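Local coordinates for importin subunit beta-1 (Saccharomyces cerevisiae, PDB 3ND2), which carries proteins into the nucleus as the importin beta subunit, by associating with the importin alpha subunit that binds the classical nuclear localization signal of cargo, at residues P278-A283 / W345-S350; Q336-E341 / N382-E387; A388-F393 / E429-C434. One frame throughout, in Å; residues are numbered along the deposited sequence.

Interaction 1 of 3, residues P278-A283 / W345-S350; sequences PNDKVA and WNVSMS
Asp280, in the first turn of helix 280-306, lays its carboxylate against the start of helix 347-362, where Asn346 and Val347 receive it. From CB the side chain leaves with CG anti to the backbone N (chi1 -168°), which carries the carboxylate across to the other segment. Asp280 CG stands 3.7 Å from Val347 N. Beyond it the two oxygens straddle that amide: Val347 N gives weak hydrogen bonds to Asp280 OD1 and to Asp280 OD2, each 3.3 Å long, the one to OD1 somewhat straighter (160° against 145°). Asp280 OD1 also rests on the methyl Val347 CG1 at 3.3 Å, whereas Asp280 OD2 lies 3.5 Å from Asn346 CA.

The other branch of the valine, Val347 CG2, packs on Ala283 CB at 3.9 Å, one turn further along helix 280-306. Asn346 is the N-cap of its helix: its OD1 accepts a weak capping bond from Ser348 N, and its ND2 is held by Asp344 O. Lys281 reaches over loosely, Lys281 NZ coming within 4.3 Å of Trp345 CD1, while Trp345 NE1 bonds Ser350 OG nearly in the ring plane.

HEAT 7 and HEAT 8 thus meet here through the N-terminal ends of their second helices. An acid is probably favoured beside the start of helix 347-362: the two bonds to Val347 N are weak, but the carboxylate lies where its charge would probably be stabilised by that helix end.

Interaction 2 of 3, residues Q336-E341 / N382-E387; sequences QNEDPE and NWRNRE
Arg384 and Gln336 exchange most of the hydrogen bonds of this contact, each gripping the other's backbone as well as its side chain. Arg384 NH1 donates to Gln336 O at 2.7 Å; this oxygen lies near the guanidinium plane, while NH1 sits 25° out of the carbonyl plane. NH1 also donates weakly to Gln336 OE1, and NH2 adds a second, weak bond to the same carbonyl. In return Gln336 NE2 meets Arg384 O on a lone pair at 2.9 Å and Glu387 OE1 at 2.8 Å, both partners lying in its amide plane. The bend of the glutamine chain at chi2 (89°) brings NE2 to both acceptors.

The one salt bridge joins Arg384 NH2 to Glu338 OE2 at 2.8 Å, on the anti side of the carboxylate and tilted out of its plane. A water beside Glu338 OE2 accepts from Arg384 NE and donates to OE2, on the same edge of the guanidinium.

Apolar contact comes from Trp383. The rim of its six-membered ring takes Gln336 CB against Trp383 CH2 at 3.8 Å, and one ring face is covered by Arg384 CG, 3.5 Å above its centre. With an alanine at Arg384, Glu338 would probably lose its charge partner, Gln336 O its guanidinium donors and that ring face its cover.

The loop between helices 317-332 and 347-362 of HEAT 8 is thereby fastened to the first turn of helix 383-395 in HEAT 9. Thr334 O, just before the loop segment, also accepts from Arg384 NH1. On the next helix, 425-441, Thr430 bonds Glu387 OE2, and Gln426 touches both Trp383 and Pro340.

Interaction 3 of 3, residues A388-F393 / E429-C434; sequences AAVMAF and ETTAWC
Val390 and Thr430 meet where helices 383-395 and 425-441 run side by side, their local axes 8.8 Å apart and only 19° from parallel. The methyl Thr430 CG2 is the bump pressed closest to the facing backbone, 3.5 Å from Met391 N, with Val390 CB and Met391 CE beside it. Val390 CG1 in turn settles between Cys434 CB (3.7 Å) and Thr431 OG1 (3.8 Å), the latter hydrogen-bonded to Val427 O of its own helix. These are the second helices of HEAT 9 and HEAT 10, and their near-parallel stacking is how successive HEAT repeats build the inner layer of the importin beta superhelix.

Along one border Met391 curls beside Trp433. Bends at chi2 and chi3 (61° and 77°) fold the thioether back, bringing Met391 SD within 3.6 Å of Trp433 CZ3 in an oblique Met-aromatic contact. The rim of the indole meanwhile slides toward the opposing backbone, with Met391 O at its edge. Along the other border Cys434 SG butts the edge of the Phe393 ring, 3.8 Å from Phe393 CD1; Ile416 of helix 402-418 touches both residues from the neighbouring layer.

Overall arrangement
The three contacts follow the HEAT array on one side of the chain's centre: interaction 1 joins HEAT 7 to HEAT 8, interaction 2 HEAT 8 to HEAT 9, interaction 3 HEAT 9 to HEAT 10. Centres of interactions 1 and 2 lie about 14 Å apart, those of 2 and 3 about 11 Å, those of 1 and 3 about 18 Å. Segments of 1 and 2 alternate along the chain and touch where Asn346 packs on Asn337; interaction 3 opens after both. Interactions 2 and 3 share helix 383-395 and touch through Glu387 and Thr430. Such repeat-to-repeat contacts hold the HEAT solenoid of this import receptor together along this part of its length.

Interaction 1 of 3, residues P278-A283 / W345-S350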
ATOM      1  N   PRO A 278     -17.829  16.058 -23.494  1.00 67.39           N
ATOM      2  CA  PRO A 278     -19.050  15.445 -22.970  1.00 68.61           C
ATOM      3  C   PRO A 278     -18.825  14.015 -22.479  1.00 67.30           C
ATOM      4  O   PRO A 278     -19.673  13.474 -21.766  1.00 68.11           O
ATOM      5  CB  PRO A 278     -20.001  15.446 -24.178  1.00 71.27           C
ATOM      6  CG  PRO A 278     -19.372  16.358 -25.190  1.00 71.79           C
ATOM      7  CD  PRO A 278     -17.905  16.243 -24.953  1.00 69.00           C
ATOM      8  N   ASN A 279     -17.704  13.407 -22.865  1.00 65.61           N
ATOM      9  CA  ASN A 279     -17.381  12.061 -22.398  1.00 64.39           C
ATOM     10  C   ASN A 279     -16.608  12.052 -21.088  1.00 62.34           C
ATOM     11  O   ASN A 279     -15.416  12.391 -21.049  1.00 60.66           O
ATOM     12  CB  ASN A 279     -16.649  11.224 -23.448  1.00 63.80           C
ATOM     13  CG  ASN A 279     -16.641   9.741 -23.091  1.00 64.02           C
ATOM     14  OD1 ASN A 279     -17.678   9.174 -22.742  1.00 67.43           O
ATOM     15  ND2 ASN A 279     -15.474   9.118 -23.147  1.00 61.54           N
ATOM     16  N   ASP A 280     -17.319  11.644 -20.036  1.00 62.50           N
ATOM     17  CA  ASP A 280     -16.822  11.573 -18.662  1.00 60.98           C
ATOM     18  C   ASP A 280     -15.396  11.020 -18.600  1.00 58.52           C
ATOM     19  O   ASP A 280     -14.502  11.664 -18.051  1.00 57.56           O
ATOM     20  CB  ASP A 280     -17.779  10.717 -17.812  1.00 62.25           C
ATOM     21  CG  ASP A 280     -17.510  10.824 -16.315  1.00 62.22           C
ATOM     22  OD1 ASP A 280     -18.111  11.712 -15.661  1.00 64.00           O
ATOM     23  OD2 ASP A 280     -16.731   9.992 -15.789  1.00 61.49           O
ATOM     24  N   LYS A 281     -15.174   9.850 -19.180  1.00 57.48           N
ATOM     25  CA  LYS A 281     -13.856   9.239 -19.102  1.00 55.52           C
ATOM     26  C   LYS A 281     -12.740   9.998 -19.830  1.00 53.55           C
ATOM     27  O   LYS A 281     -11.605  10.010 -19.357  1.00 52.75           O
ATOM     28  CB  LYS A 281     -13.889   7.768 -19.514  1.00 55.82           C
ATOM     29  CG  LYS A 281     -12.940   6.912 -18.674  1.00 57.30           C
ATOM     30  CD  LYS A 281     -13.298   6.985 -17.172  1.00 59.57           C
ATOM     31  CE  LYS A 281     -12.091   6.670 -16.270  1.00 59.92           C
ATOM     32  NZ  LYS A 281     -12.451   6.643 -14.808  1.00 59.82           N
ATOM     33  N   VAL A 282     -13.054  10.639 -20.955  1.00 53.01           N
ATOM     34  CA  VAL A 282     -12.067  11.463 -21.670  1.00 51.35           C
ATOM     35  C   VAL A 282     -11.774  12.745 -20.882  1.00 50.45           C
ATOM     36  O   VAL A 282     -10.613  13.109 -20.688  1.00 49.15           O
ATOM     37  CB  VAL A 282     -12.496  11.776 -23.147  1.00 52.63           C
ATOM     38  CG1 VAL A 282     -11.593  12.838 -23.794  1.00 51.82           C
ATOM     39  CG2 VAL A 282     -12.505  10.511 -23.976  1.00 51.63           C
ATOM     40  N   ALA A 283     -12.833  13.404 -20.415  1.00 51.14           N
ATOM     41  CA  ALA A 283     -12.713  14.568 -19.530  1.00 50.36           C
ATOM     42  C   ALA A 283     -11.934  14.234 -18.239  1.00 48.99           C
ATOM     43  O   ALA A 283     -11.173  15.063 -17.746  1.00 48.43           O
ATOM     44  CB  ALA A 283     -14.075  15.116 -19.214  1.00 51.73           C
ATOM     45  N   TRP A 345     -16.692   6.121  -9.390  1.00 59.98           N
ATOM     46  CA  TRP A 345     -15.838   7.248  -9.753  1.00 57.78           C
ATOM     47  C   TRP A 345     -16.258   7.902 -11.068  1.00 57.37           C
ATOM     48  O   TRP A 345     -16.681   7.231 -12.012  1.00 59.24           O
ATOM     49  CB  TRP A 345     -14.371   6.805  -9.822  1.00 58.05           C
ATOM     50  CG  TRP A 345     -13.354   7.938  -9.870  1.00 57.02           C
ATOM     51  CD1 TRP A 345     -12.890   8.583 -10.985  1.00 56.90           C
ATOM     52  CD2 TRP A 345     -12.667   8.528  -8.753  1.00 55.40           C
ATOM     53  NE1 TRP A 345     -11.968   9.543 -10.632  1.00 55.43           N
ATOM     54  CE2 TRP A 345     -11.810   9.530  -9.270  1.00 54.35           C
ATOM     55  CE3 TRP A 345     -12.695   8.310  -7.368  1.00 54.93           C
ATOM     56  CZ2 TRP A 345     -10.985  10.311  -8.452  1.00 53.32           C
ATOM     57  CZ3 TRP A 345     -11.879   9.094  -6.552  1.00 54.46           C
ATOM     58  CH2 TRP A 345     -11.032  10.083  -7.104  1.00 53.55           C
ATOM     59  N   ASN A 346     -16.132   9.224 -11.107  1.00 54.79           N
ATOM     60  CA  ASN A 346     -16.477  10.023 -12.275  1.00 53.77           C
ATOM     61  C   ASN A 346     -15.671  11.313 -12.249  1.00 51.78           C
ATOM     62  O   ASN A 346     -15.032  11.627 -11.235  1.00 50.26           O
ATOM     63  CB  ASN A 346     -17.980  10.321 -12.305  1.00 54.55           C
ATOM     64  CG  ASN A 346     -18.458  11.042 -11.055  1.00 52.10           C
ATOM     65  OD1 ASN A 346     -18.300  12.242 -10.920  1.00 49.91           O
ATOM     66  ND2 ASN A 346     -19.040  10.302 -10.139  1.00 52.59           N
ATOM     67  N   VAL A 347     -15.723  12.052 -13.359  1.00 51.29           N
ATOM     68  CA  VAL A 347     -14.960  13.288 -13.562  1.00 49.38           C
ATOM     69  C   VAL A 347     -15.076  14.320 -12.424  1.00 47.55           C
ATOM     70  O   VAL A 347     -14.101  14.995 -12.103  1.00 46.25           O
ATOM     71  CB  VAL A 347     -15.282  13.928 -14.951  1.00 50.27           C
ATOM     72  CG1 VAL A 347     -16.664  14.551 -14.964  1.00 50.51           C
ATOM     73  CG2 VAL A 347     -14.235  14.948 -15.339  1.00 49.45           C
ATOM     74  N   SER A 348     -16.251  14.433 -11.810  1.00 47.53           N
ATOM     75  CA  SER A 348     -16.430  15.370 -10.698  1.00 46.31           C
ATOM     76  C   SER A 348     -15.503  15.044  -9.516  1.00 45.02           C
ATOM     77  O   SER A 348     -15.061  15.948  -8.810  1.00 44.20           O
ATOM     78  CB  SER A 348     -17.889  15.428 -10.250  1.00 46.82           C
ATOM     79  OG  SER A 348     -18.228  14.305  -9.464  1.00 47.94           O
ATOM     80  N   MET A 349     -15.211  13.757  -9.324  1.00 45.07           N
ATOM     81  CA  MET A 349     -14.275  13.283  -8.294  1.00 44.55           C
ATOM     82  C   MET A 349     -12.821  13.507  -8.702  1.00 43.41           C
ATOM     83  O   MET A 349     -11.975  13.801  -7.852  1.00 42.59           O
ATOM     84  CB  MET A 349     -14.506  11.794  -7.984  1.00 45.26           C
ATOM     85  CG  MET A 349     -15.905  11.469  -7.473  1.00 46.07           C
ATOM     86  SD  MET A 349     -16.095   9.760  -6.942  1.00 49.35           S
ATOM     87  CE  MET A 349     -17.822   9.743  -6.453  1.00 49.37           C
ATOM     88  N   SER A 350     -12.545  13.331  -9.999  1.00 43.52           N
ATOM     89  CA  SER A 350     -11.252  13.644 -10.617  1.00 42.78           C
ATOM     90  C   SER A 350     -10.927  15.113 -10.414  1.00 41.55           C
ATOM     91  O   SER A 350      -9.812  15.459 -10.026  1.00 41.26           O
ATOM     92  CB  SER A 350     -11.282  13.360 -12.122  1.00 43.62           C
ATOM     93  OG  SER A 350     -11.012  12.008 -12.421  1.00 45.77           O
TER

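Interaction 2 of 3, residues Q336-E341 / N382-E387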
ATOM      1  N   GLN A 336     -21.694  15.414 -10.632  1.00 52.27           N
ATOM      2  CA  GLN A 336     -21.910  14.321  -9.678  1.00 52.25           C
ATOM      3  C   GLN A 336     -22.923  13.316 -10.224  1.00 54.91           C
ATOM      4  O   GLN A 336     -23.750  13.655 -11.073  1.00 56.46           O
ATOM      5  CB  GLN A 336     -22.406  14.854  -8.321  1.00 51.06           C
ATOM      6  CG  GLN A 336     -21.651  16.052  -7.752  1.00 47.81           C
ATOM      7  CD  GLN A 336     -22.223  17.391  -8.215  1.00 47.22           C
ATOM      8  OE1 GLN A 336     -22.745  17.510  -9.323  1.00 48.81           O
ATOM      9  NE2 GLN A 336     -22.118  18.403  -7.368  1.00 44.24           N
ATOM     10  N   ASN A 337     -22.851  12.080  -9.737  1.00 56.04           N
ATOM     11  CA  ASN A 337     -23.860  11.067 -10.050  1.00 59.27           C
ATOM     12  C   ASN A 337     -25.229  11.500  -9.536  1.00 60.68           C
ATOM     13  O   ASN A 337     -25.316  12.097  -8.466  1.00 59.82           O
ATOM     14  CB  ASN A 337     -23.482   9.712  -9.433  1.00 59.43           C
ATOM     15  CG  ASN A 337     -22.127   9.196  -9.916  1.00 60.06           C
ATOM     16  OD1 ASN A 337     -21.764   9.352 -11.089  1.00 62.53           O
ATOM     17  ND2 ASN A 337     -21.379   8.566  -9.012  1.00 59.74           N
ATOM     18  N   GLU A 338     -26.285  11.213 -10.296  1.00 63.54           N
ATOM     19  CA  GLU A 338     -27.653  11.538  -9.865  1.00 65.69           C
ATOM     20  C   GLU A 338     -28.062  10.761  -8.608  1.00 65.84           C
ATOM     21  O   GLU A 338     -28.686  11.313  -7.695  1.00 65.68           O
ATOM     22  CB  GLU A 338     -28.668  11.298 -10.994  1.00 68.72           C
ATOM     23  CG  GLU A 338     -29.082  12.552 -11.757  1.00 70.31           C
ATOM     24  CD  GLU A 338     -29.794  13.578 -10.881  1.00 71.10           C
ATOM     25  OE1 GLU A 338     -30.771  13.214 -10.190  1.00 72.23           O
ATOM     26  OE2 GLU A 338     -29.374  14.757 -10.891  1.00 70.51           O
ATOM     27  N   ASP A 339     -27.703   9.480  -8.586  1.00 66.24           N
ATOM     28  CA  ASP A 339     -27.958   8.603  -7.455  1.00 66.74           C
ATOM     29  C   ASP A 339     -26.996   8.942  -6.314  1.00 64.59           C
ATOM     30  O   ASP A 339     -25.778   8.801  -6.469  1.00 62.73           O
ATOM     31  CB  ASP A 339     -27.807   7.136  -7.892  1.00 67.89           C
ATOM     32  CG  ASP A 339     -28.206   6.131  -6.804  1.00 68.48           C
ATOM     33  OD1 ASP A 339     -28.582   6.517  -5.672  1.00 67.55           O
ATOM     34  OD2 ASP A 339     -28.136   4.921  -7.097  1.00 69.93           O
ATOM     35  N   PRO A 340     -27.538   9.388  -5.161  1.00 64.94           N
ATOM     36  CA  PRO A 340     -26.694   9.726  -4.007  1.00 63.52           C
ATOM     37  C   PRO A 340     -25.985   8.519  -3.373  1.00 63.80           C
ATOM     38  O   PRO A 340     -25.113   8.703  -2.525  1.00 62.46           O
ATOM     39  CB  PRO A 340     -27.680  10.354  -3.021  1.00 63.86           C
ATOM     40  CG  PRO A 340     -28.994   9.789  -3.381  1.00 66.19           C
ATOM     41  CD  PRO A 340     -28.969   9.602  -4.870  1.00 66.80           C
ATOM     42  N   GLU A 341     -26.344   7.309  -3.803  1.00 66.03           N
ATOM     43  CA  GLU A 341     -25.764   6.080  -3.262  1.00 66.98           C
ATOM     44  C   GLU A 341     -24.904   5.312  -4.282  1.00 67.56           C
ATOM     45  O   GLU A 341     -24.622   4.121  -4.093  1.00 68.56           O
ATOM     46  CB  GLU A 341     -26.879   5.186  -2.702  1.00 69.07           C
ATOM     47  CG  GLU A 341     -27.727   5.869  -1.630  1.00 69.08           C
ATOM     48  CD  GLU A 341     -28.825   4.984  -1.070  1.00 71.83           C
ATOM     49  OE1 GLU A 341     -29.384   4.144  -1.811  1.00 74.01           O
ATOM     50  OE2 GLU A 341     -29.140   5.140   0.129  1.00 72.91           O
ATOM     51  N   ASN A 382     -29.528  24.913  -7.032  1.00 60.27           N
ATOM     52  CA  ASN A 382     -29.208  23.560  -7.464  1.00 59.05           C
ATOM     53  C   ASN A 382     -28.307  22.874  -6.440  1.00 55.85           C
ATOM     54  O   ASN A 382     -27.300  23.446  -6.013  1.00 54.12           O
ATOM     55  CB  ASN A 382     -28.530  23.598  -8.838  1.00 59.10           C
ATOM     56  CG  ASN A 382     -28.698  22.306  -9.625  1.00 60.09           C
ATOM     57  OD1 ASN A 382     -28.686  22.326 -10.853  1.00 62.37           O
ATOM     58  ND2 ASN A 382     -28.845  21.183  -8.931  1.00 59.25           N
ATOM     59  N   TRP A 383     -28.677  21.654  -6.046  1.00 55.26           N
ATOM     60  CA  TRP A 383     -27.879  20.862  -5.106  1.00 52.42           C
ATOM     61  C   TRP A 383     -26.470  20.623  -5.636  1.00 50.12           C
ATOM     62  O   TRP A 383     -25.507  20.621  -4.863  1.00 48.64           O
ATOM     63  CB  TRP A 383     -28.574  19.538  -4.728  1.00 53.12           C
ATOM     64  CG  TRP A 383     -28.609  18.446  -5.797  1.00 53.99           C
ATOM     65  CD1 TRP A 383     -29.673  18.115  -6.586  1.00 56.39           C
ATOM     66  CD2 TRP A 383     -27.547  17.537  -6.160  1.00 52.13           C
ATOM     67  NE1 TRP A 383     -29.337  17.077  -7.431  1.00 56.58           N
ATOM     68  CE2 TRP A 383     -28.042  16.705  -7.191  1.00 53.77           C
ATOM     69  CE3 TRP A 383     -26.225  17.356  -5.727  1.00 49.77           C
ATOM     70  CZ2 TRP A 383     -27.265  15.701  -7.788  1.00 52.83           C
ATOM     71  CZ3 TRP A 383     -25.451  16.362  -6.331  1.00 49.08           C
ATOM     72  CH2 TRP A 383     -25.978  15.547  -7.345  1.00 50.36           C
ATOM     73  N   ARG A 384     -26.367  20.436  -6.955  1.00 50.11           N
ATOM     74  CA  ARG A 384     -25.101  20.205  -7.657  1.00 48.07           C
ATOM     75  C   ARG A 384     -24.128  21.355  -7.444  1.00 46.77           C
ATOM     76  O   ARG A 384     -22.917  21.153  -7.348  1.00 45.28           O
ATOM     77  CB  ARG A 384     -25.354  20.002  -9.153  1.00 48.94           C
ATOM     78  CG  ARG A 384     -26.103  18.733  -9.453  1.00 49.61           C
ATOM     79  CD  ARG A 384     -26.367  18.508 -10.927  1.00 50.34           C
ATOM     80  NE  ARG A 384     -26.851  17.146 -11.161  1.00 51.32           N
ATOM     81  CZ  ARG A 384     -26.067  16.074 -11.305  1.00 50.01           C
ATOM     82  NH1 ARG A 384     -24.748  16.188 -11.253  1.00 47.58           N
ATOM     83  NH2 ARG A 384     -26.603  14.880 -11.509  1.00 50.86           N
ATOM     84  N   ASN A 385     -24.676  22.561  -7.353  1.00 47.68           N
ATOM     85  CA  ASN A 385     -23.879  23.747  -7.139  1.00 46.76           C
ATOM     86  C   ASN A 385     -23.493  23.941  -5.684  1.00 45.32           C
ATOM     87  O   ASN A 385     -22.365  24.328  -5.386  1.00 43.92           O
ATOM     88  CB  ASN A 385     -24.596  24.972  -7.704  1.00 48.86           C
ATOM     89  CG  ASN A 385     -24.515  25.033  -9.218  1.00 50.11           C
ATOM     90  OD1 ASN A 385     -23.499  25.432  -9.777  1.00 49.64           O
ATOM     91  ND2 ASN A 385     -25.578  24.616  -9.886  1.00 52.10           N
ATOM     92  N   ARG A 386     -24.419  23.648  -4.778  1.00 46.17           N
ATOM     93  CA  ARG A 386     -24.132  23.768  -3.355  1.00 45.21           C
ATOM     94  C   ARG A 386     -23.114  22.737  -2.894  1.00 43.62           C
ATOM     95  O   ARG A 386     -22.264  23.051  -2.068  1.00 42.98           O
ATOM     96  CB  ARG A 386     -25.403  23.693  -2.512  1.00 46.31           C
ATOM     97  CG  ARG A 386     -26.370  24.805  -2.785  1.00 47.75           C
ATOM     98  CD  ARG A 386     -27.481  24.864  -1.766  1.00 48.17           C
ATOM     99  NE  ARG A 386     -28.128  23.575  -1.521  1.00 49.47           N
ATOM    100  CZ  ARG A 386     -29.120  23.063  -2.246  1.00 51.00           C
ATOM    101  NH1 ARG A 386     -29.592  23.716  -3.300  1.00 52.53           N
ATOM    102  NH2 ARG A 386     -29.638  21.885  -1.916  1.00 50.33           N
ATOM    103  N   GLU A 387     -23.191  21.519  -3.431  1.00 43.64           N
ATOM    104  CA  GLU A 387     -22.224  20.463  -3.088  1.00 42.34           C
ATOM    105  C   GLU A 387     -20.858  20.782  -3.690  1.00 41.09           C
ATOM    106  O   GLU A 387     -19.830  20.576  -3.039  1.00 40.40           O
ATOM    107  CB  GLU A 387     -22.727  19.091  -3.549  1.00 42.97           C
ATOM    108  CG  GLU A 387     -21.885  17.889  -3.104  1.00 42.89           C
ATOM    109  CD  GLU A 387     -20.639  17.652  -3.978  1.00 43.58           C
ATOM    110  OE1 GLU A 387     -20.560  18.212  -5.097  1.00 43.80           O
ATOM    111  OE2 GLU A 387     -19.733  16.905  -3.539  1.00 42.64           O
TER
HETATM  112  O   HOH W   1     -30.096  17.323 -10.713  1.00 63.16           O

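Interaction 3 of 3, residues A388-F393 / E429-C434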
ATOM      1  N   ALA A 388     -20.854  21.273  -4.929  1.00 41.35           N
ATOM      2  CA  ALA A 388     -19.637  21.721  -5.603  1.00 40.47           C
ATOM      3  C   ALA A 388     -18.905  22.830  -4.821  1.00 40.14           C
ATOM      4  O   ALA A 388     -17.679  22.810  -4.713  1.00 39.22           O
ATOM      5  CB  ALA A 388     -19.964  22.174  -7.009  1.00 41.28           C
ATOM      6  N   ALA A 389     -19.658  23.783  -4.270  1.00 41.09           N
ATOM      7  CA  ALA A 389     -19.095  24.843  -3.422  1.00 41.08           C
ATOM      8  C   ALA A 389     -18.409  24.316  -2.149  1.00 40.49           C
ATOM      9  O   ALA A 389     -17.374  24.849  -1.736  1.00 40.54           O
ATOM     10  CB  ALA A 389     -20.164  25.880  -3.062  1.00 41.92           C
ATOM     11  N   VAL A 390     -18.974  23.282  -1.525  1.00 40.46           N
ATOM     12  CA  VAL A 390     -18.365  22.724  -0.312  1.00 39.81           C
ATOM     13  C   VAL A 390     -17.157  21.857  -0.660  1.00 38.89           C
ATOM     14  O   VAL A 390     -16.146  21.883   0.039  1.00 38.62           O
ATOM     15  CB  VAL A 390     -19.351  21.894   0.542  1.00 40.39           C
ATOM     16  CG1 VAL A 390     -19.100  22.144   2.013  1.00 40.43           C
ATOM     17  CG2 VAL A 390     -20.761  22.248   0.223  1.00 42.41           C
ATOM     18  N   MET A 391     -17.275  21.075  -1.729  1.00 38.71           N
ATOM     19  CA  MET A 391     -16.141  20.346  -2.269  1.00 38.07           C
ATOM     20  C   MET A 391     -14.968  21.297  -2.547  1.00 37.15           C
ATOM     21  O   MET A 391     -13.862  21.089  -2.045  1.00 36.98           O
ATOM     22  CB  MET A 391     -16.531  19.604  -3.554  1.00 38.90           C
ATOM     23  CG  MET A 391     -15.442  18.652  -4.048  1.00 40.20           C
ATOM     24  SD  MET A 391     -15.102  17.366  -2.820  1.00 43.57           S
ATOM     25  CE  MET A 391     -16.510  16.283  -3.043  1.00 43.60           C
ATOM     26  N   ALA A 392     -15.218  22.340  -3.334  1.00 36.74           N
ATOM     27  CA  ALA A 392     -14.190  23.324  -3.665  1.00 36.09           C
ATOM     28  C   ALA A 392     -13.539  23.921  -2.422  1.00 35.65           C
ATOM     29  O   ALA A 392     -12.315  23.995  -2.337  1.00 35.03           O
ATOM     30  CB  ALA A 392     -14.767  24.418  -4.549  1.00 36.90           C
ATOM     31  N   PHE A 393     -14.359  24.314  -1.446  1.00 35.83           N
ATOM     32  CA  PHE A 393     -13.844  24.892  -0.201  1.00 35.68           C
ATOM     33  C   PHE A 393     -13.023  23.923   0.631  1.00 34.92           C
ATOM     34  O   PHE A 393     -11.982  24.296   1.151  1.00 35.30           O
ATOM     35  CB  PHE A 393     -14.959  25.505   0.651  1.00 36.08           C
ATOM     36  CG  PHE A 393     -14.451  26.356   1.782  1.00 37.16           C
ATOM     37  CD1 PHE A 393     -14.148  25.788   3.030  1.00 38.32           C
ATOM     38  CD2 PHE A 393     -14.283  27.735   1.613  1.00 37.68           C
ATOM     39  CE1 PHE A 393     -13.681  26.588   4.091  1.00 39.16           C
ATOM     40  CE2 PHE A 393     -13.816  28.535   2.663  1.00 38.73           C
ATOM     41  CZ  PHE A 393     -13.519  27.966   3.901  1.00 38.37           C
ATOM     42  N   GLU A 429     -23.271  15.051   2.953  1.00 41.85           N
ATOM     43  CA  GLU A 429     -22.123  14.161   2.903  1.00 41.42           C
ATOM     44  C   GLU A 429     -20.817  14.930   2.710  1.00 39.67           C
ATOM     45  O   GLU A 429     -19.878  14.752   3.485  1.00 39.42           O
ATOM     46  CB  GLU A 429     -22.306  13.161   1.773  1.00 42.01           C
ATOM     47  CG  GLU A 429     -21.176  12.192   1.650  1.00 44.26           C
ATOM     48  CD  GLU A 429     -21.439  11.149   0.612  1.00 48.50           C
ATOM     49  OE1 GLU A 429     -22.501  11.209  -0.042  1.00 52.22           O
ATOM     50  OE2 GLU A 429     -20.579  10.266   0.447  1.00 50.88           O
ATOM     51  N   THR A 430     -20.775  15.787   1.683  1.00 38.61           N
ATOM     52  CA  THR A 430     -19.610  16.624   1.389  1.00 36.72           C
ATOM     53  C   THR A 430     -19.338  17.671   2.478  1.00 36.02           C
ATOM     54  O   THR A 430     -18.184  17.958   2.788  1.00 35.53           O
ATOM     55  CB  THR A 430     -19.724  17.290  -0.024  1.00 37.27           C
ATOM     56  OG1 THR A 430     -19.838  16.276  -1.036  1.00 37.38           O
ATOM     57  CG2 THR A 430     -18.494  18.129  -0.339  1.00 36.36           C
ATOM     58  N   THR A 431     -20.398  18.222   3.066  1.00 35.94           N
ATOM     59  CA  THR A 431     -20.283  19.184   4.163  1.00 35.58           C
ATOM     60  C   THR A 431     -19.580  18.579   5.374  1.00 35.23           C
ATOM     61  O   THR A 431     -18.691  19.202   5.951  1.00 34.64           O
ATOM     62  CB  THR A 431     -21.674  19.733   4.549  1.00 37.06           C
ATOM     63  OG1 THR A 431     -22.211  20.442   3.432  1.00 37.24           O
ATOM     64  CG2 THR A 431     -21.617  20.664   5.758  1.00 37.06           C
ATOM     65  N   ALA A 432     -19.986  17.359   5.736  1.00 35.67           N
ATOM     66  CA  ALA A 432     -19.347  16.578   6.796  1.00 35.81           C
ATOM     67  C   ALA A 432     -17.859  16.372   6.514  1.00 35.56           C
ATOM     68  O   ALA A 432     -17.031  16.534   7.405  1.00 35.92           O
ATOM     69  CB  ALA A 432     -20.053  15.250   6.966  1.00 35.91           C
ATOM     70  N   TRP A 433     -17.523  16.026   5.273  1.00 35.50           N
ATOM     71  CA  TRP A 433     -16.118  15.914   4.844  1.00 35.76           C
ATOM     72  C   TRP A 433     -15.348  17.241   4.955  1.00 35.75           C
ATOM     73  O   TRP A 433     -14.213  17.268   5.432  1.00 36.15           O
ATOM     74  CB  TRP A 433     -16.047  15.371   3.419  1.00 35.20           C
ATOM     75  CG  TRP A 433     -14.690  15.442   2.787  1.00 35.68           C
ATOM     76  CD1 TRP A 433     -13.658  14.537   2.931  1.00 35.98           C
ATOM     77  CD2 TRP A 433     -14.212  16.453   1.885  1.00 34.90           C
ATOM     78  NE1 TRP A 433     -12.575  14.939   2.185  1.00 35.02           N
ATOM     79  CE2 TRP A 433     -12.887  16.104   1.532  1.00 34.97           C
ATOM     80  CE3 TRP A 433     -14.771  17.628   1.350  1.00 34.21           C
ATOM     81  CZ2 TRP A 433     -12.112  16.887   0.660  1.00 34.52           C
ATOM     82  CZ3 TRP A 433     -14.003  18.398   0.494  1.00 33.58           C
ATOM     83  CH2 TRP A 433     -12.689  18.032   0.161  1.00 33.37           C
ATOM     84  N   CYS A 434     -15.972  18.331   4.508  1.00 36.25           N
ATOM     85  CA  CYS A 434     -15.355  19.659   4.523  1.00 36.09           C
ATOM     86  C   CYS A 434     -15.015  20.108   5.953  1.00 36.58           C
ATOM     87  O   CYS A 434     -13.925  20.635   6.189  1.00 36.63           O
ATOM     88  CB  CYS A 434     -16.268  20.677   3.818  1.00 36.39           C
ATOM     89  SG  CYS A 434     -15.633  22.371   3.700  1.00 36.74           S
TER